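Local coordinates for aminopeptidase N family protein (Idiomarina loihiensis L2TR, PDB 4FGM) that binds zinc and probably acts as an aminopeptidase of the M61 family, at residues L42-S47 / S93-Y98. Residues are numbered along the deposited sequence; the frame is centred on the assembly and turned at random.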
ATOM      1  N   LEU A  42       6.223   4.419  -8.785  1.00 50.31           N
ATOM      2  CA  LEU A  42       7.586   4.007  -9.094  1.00 46.44           C
ATOM      3  C   LEU A  42       7.653   3.568 -10.561  1.00 42.80           C
ATOM      4  O   LEU A  42       6.879   2.711 -11.006  1.00 43.28           O
ATOM      5  CB  LEU A  42       8.023   2.851  -8.190  1.00 45.06           C
ATOM      6  CG  LEU A  42       9.448   2.329  -8.436  1.00 53.45           C
ATOM      7  CD1 LEU A  42      10.474   3.410  -8.065  1.00 48.28           C
ATOM      8  CD2 LEU A  42       9.686   1.069  -7.619  1.00 52.29           C
ATOM      9  N   ILE A  43       8.568   4.168 -11.315  1.00 32.21           N
ATOM     10  CA  ILE A  43       8.730   3.815 -12.714  1.00 34.18           C
ATOM     11  C   ILE A  43       9.191   2.362 -12.719  1.00 40.95           C
ATOM     12  O   ILE A  43      10.223   2.039 -12.125  1.00 46.79           O
ATOM     13  CB  ILE A  43       9.805   4.690 -13.394  1.00 33.39           C
ATOM     14  CG1 ILE A  43       9.362   6.149 -13.402  1.00 35.61           C
ATOM     15  CG2 ILE A  43      10.059   4.198 -14.808  1.00 34.85           C
ATOM     16  CD1 ILE A  43       8.080   6.393 -14.159  1.00 36.60           C
ATOM     17  N   ARG A  44       8.435   1.490 -13.388  1.00 39.33           N
ATOM     18  CA  ARG A  44       8.771   0.072 -13.423  1.00 38.24           C
ATOM     19  C   ARG A  44       9.115  -0.559 -14.778  1.00 40.91           C
ATOM     20  O   ARG A  44       9.459  -1.743 -14.836  1.00 42.54           O
ATOM     21  CB  ARG A  44       7.646  -0.725 -12.765  1.00 40.26           C
ATOM     22  CG  ARG A  44       7.478  -0.419 -11.291  1.00 42.16           C
ATOM     23  CD  ARG A  44       6.553  -1.421 -10.628  1.00 48.55           C
ATOM     24  NE  ARG A  44       6.872  -1.544  -9.210  1.00 60.84           N
ATOM     25  CZ  ARG A  44       6.285  -0.837  -8.261  1.00 62.76           C
ATOM     26  NH1 ARG A  44       5.343   0.028  -8.592  1.00 70.54           N
ATOM     27  NH2 ARG A  44       6.652  -0.975  -6.997  1.00 58.48           N
ATOM     28  N   ASP A  45       9.014   0.217 -15.854  1.00 42.33           N
ATOM     29  CA  ASP A  45       9.323  -0.262 -17.201  1.00 39.37           C
ATOM     30  C   ASP A  45       8.770  -1.658 -17.552  1.00 40.67           C
ATOM     31  O   ASP A  45       9.519  -2.551 -17.974  1.00 37.21           O
ATOM     32  CB  ASP A  45      10.840  -0.245 -17.418  1.00 37.60           C
ATOM     33  CG  ASP A  45      11.427   1.166 -17.384  1.00 44.23           C
ATOM     34  OD1 ASP A  45      10.674   2.136 -17.606  1.00 44.29           O
ATOM     35  OD2 ASP A  45      12.647   1.311 -17.153  1.00 43.04           O
ATOM     36  N   PHE A  46       7.458  -1.835 -17.403  1.00 37.53           N
ATOM     37  CA  PHE A  46       6.815  -3.112 -17.702  1.00 39.93           C
ATOM     38  C   PHE A  46       7.164  -3.650 -19.095  1.00 42.60           C
ATOM     39  O   PHE A  46       7.250  -4.861 -19.301  1.00 36.68           O
ATOM     40  CB  PHE A  46       5.295  -2.977 -17.582  1.00 35.59           C
ATOM     41  CG  PHE A  46       4.817  -2.576 -16.202  1.00 38.87           C
ATOM     42  CD1 PHE A  46       5.045  -3.404 -15.096  1.00 31.03           C
ATOM     43  CD2 PHE A  46       4.118  -1.383 -16.010  1.00 42.98           C
ATOM     44  CE1 PHE A  46       4.587  -3.049 -13.836  1.00 41.70           C
ATOM     45  CE2 PHE A  46       3.659  -1.025 -14.749  1.00 39.92           C
ATOM     46  CZ  PHE A  46       3.893  -1.861 -13.662  1.00 45.43           C
ATOM     47  N   SER A  47       7.378  -2.751 -20.045  1.00 38.36           N
ATOM     48  CA  SER A  47       7.701  -3.138 -21.415  1.00 39.85           C
ATOM     49  C   SER A  47       8.818  -4.168 -21.592  1.00 36.70           C
ATOM     50  O   SER A  47       8.893  -4.827 -22.627  1.00 34.58           O
ATOM     51  CB  SER A  47       8.047  -1.890 -22.232  1.00 48.13           C
ATOM     52  OG  SER A  47       6.934  -1.021 -22.300  1.00 62.70           O
ATOM     53  N   SER A  93       3.518 -10.018  -7.070  1.00 41.15           N
ATOM     54  CA  SER A  93       3.110  -8.767  -6.432  1.00 37.93           C
ATOM     55  C   SER A  93       1.787  -8.318  -7.039  1.00 39.04           C
ATOM     56  O   SER A  93       1.403  -8.780  -8.105  1.00 45.80           O
ATOM     57  CB  SER A  93       4.159  -7.676  -6.633  1.00 34.14           C
ATOM     58  OG  SER A  93       4.121  -7.166  -7.944  1.00 42.81           O
ATOM     59  N   VAL A  94       1.095  -7.408  -6.362  1.00 33.68           N
ATOM     60  CA  VAL A  94      -0.215  -6.908  -6.819  1.00 37.04           C
ATOM     61  C   VAL A  94      -0.044  -5.895  -7.908  1.00 41.86           C
ATOM     62  O   VAL A  94      -0.985  -5.295  -8.411  1.00 42.98           O
ATOM     63  CB  VAL A  94      -0.953  -6.257  -5.662  1.00 39.11           C
ATOM     64  CG1 VAL A  94      -1.162  -7.267  -4.569  1.00 41.09           C
ATOM     65  CG2 VAL A  94      -0.161  -5.043  -5.129  1.00 36.54           C
ATOM     66  N   ARG A  95       1.206  -5.723  -8.272  1.00 42.34           N
ATOM     67  CA  ARG A  95       1.559  -4.719  -9.243  1.00 43.96           C
ATOM     68  C   ARG A  95       1.797  -5.131 -10.711  1.00 48.44           C
ATOM     69  O   ARG A  95       1.403  -4.395 -11.564  1.00 60.27           O
ATOM     70  CB  ARG A  95       2.744  -3.951  -8.647  1.00 42.26           C
ATOM     71  CG  ARG A  95       2.253  -3.095  -7.432  1.00 70.96           C
ATOM     72  CD  ARG A  95       3.295  -2.487  -6.495  1.00 77.06           C
ATOM     73  NE  ARG A  95       3.925  -3.497  -5.651  1.00 87.70           N
ATOM     74  CZ  ARG A  95       5.107  -4.049  -5.903  1.00 86.10           C
ATOM     75  NH1 ARG A  95       5.796  -3.681  -6.972  1.00 86.16           N
ATOM     76  NH2 ARG A  95       5.590  -4.986  -5.097  1.00 78.61           N
ATOM     77  N   SER A  96       2.287  -6.329 -11.041  1.00 51.21           N
ATOM     78  CA  SER A  96       2.487  -6.584 -12.466  1.00 49.35           C
ATOM     79  C   SER A  96       1.800  -7.762 -13.151  1.00 51.63           C
ATOM     80  O   SER A  96       0.896  -7.569 -13.949  1.00 74.15           O
ATOM     81  CB  SER A  96       3.971  -6.643 -12.730  1.00 52.08           C
ATOM     82  OG  SER A  96       4.602  -7.567 -11.859  1.00 54.49           O
ATOM     83  N   ALA A  97       2.332  -8.958 -12.949  1.00 38.85           N
ATOM     84  CA  ALA A  97       1.782 -10.174 -13.548  1.00 36.23           C
ATOM     85  C   ALA A  97       2.599 -11.361 -13.110  1.00 34.40           C
ATOM     86  O   ALA A  97       3.829 -11.291 -12.991  1.00 37.25           O
ATOM     87  CB  ALA A  97       1.770 -10.085 -15.073  1.00 29.59           C
ATOM     88  N   TYR A  98       1.889 -12.447 -12.839  1.00 33.87           N
ATOM     89  CA  TYR A  98       2.491 -13.684 -12.357  1.00 33.04           C
ATOM     90  C   TYR A  98       1.727 -14.862 -12.943  1.00 39.93           C
ATOM     91  O   TYR A  98       0.498 -14.834 -13.022  1.00 44.99           O
ATOM     92  CB  TYR A  98       2.415 -13.709 -10.821  1.00 31.54           C
ATOM     93  CG  TYR A  98       2.890 -14.985 -10.165  1.00 37.26           C
ATOM     94  CD1 TYR A  98       2.116 -16.150 -10.196  1.00 35.22           C
ATOM     95  CD2 TYR A  98       4.126 -15.035  -9.525  1.00 41.13           C
ATOM     96  CE1 TYR A  98       2.569 -17.331  -9.605  1.00 36.42           C
ATOM     97  CE2 TYR A  98       4.587 -16.206  -8.934  1.00 44.02           C
ATOM     98  CZ  TYR A  98       3.811 -17.351  -8.977  1.00 45.45           C
ATOM     99  OH  TYR A  98       4.298 -18.506  -8.409  1.00 44.45           O
TER
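At the edge of the maleic acid pocket, two loops of the M61 N-terminal domain meet through Arg44 and Arg95. Arg95 belongs to this pocket: its side chain is about 4 Å from the bound maleic acid and about 11 Å from the zinc ion. The two arginine side chains cross at about a right angle. Arg95 NH1 lies over one face of the Arg44 guanidinium, 2.8 Å from Arg44 NH2. Both atoms are donors, so no hydrogen bond joins them, and so short a distance is doubtful in detail at this resolution. The guanidinium planes are turned 41° apart, not stacked flat. Arg95 CD packs over the same face of Arg44, 3.8 Å from Arg44 CZ, and Leu42 CD2 covers the opposite face. Arg44 runs extended from CG to NE, while Arg95 bends at chi3 (-73°), which brings one face of its guanidinium over Ser93 CB, offset toward the rim. The nearby maleate would be expected to ease the closeness of the two positive groups. Arg44 NH1 is hydrogen-bonded to OG of Ser40, another pocket residue.

Deeper in, the Phe46 ring meets Ser96 obliquely, with CE1 3.8 Å from Ser96 CB. The hydroxyl of Ser96 is hydrogen-bonded to Asp91. Ser93 OG accepts from Arg95 N in an ST turn (3.3 Å) just before strand 97-99. Around the contact, Phe46 also touches helix 108-111, and Val94 packs on strand 242-248.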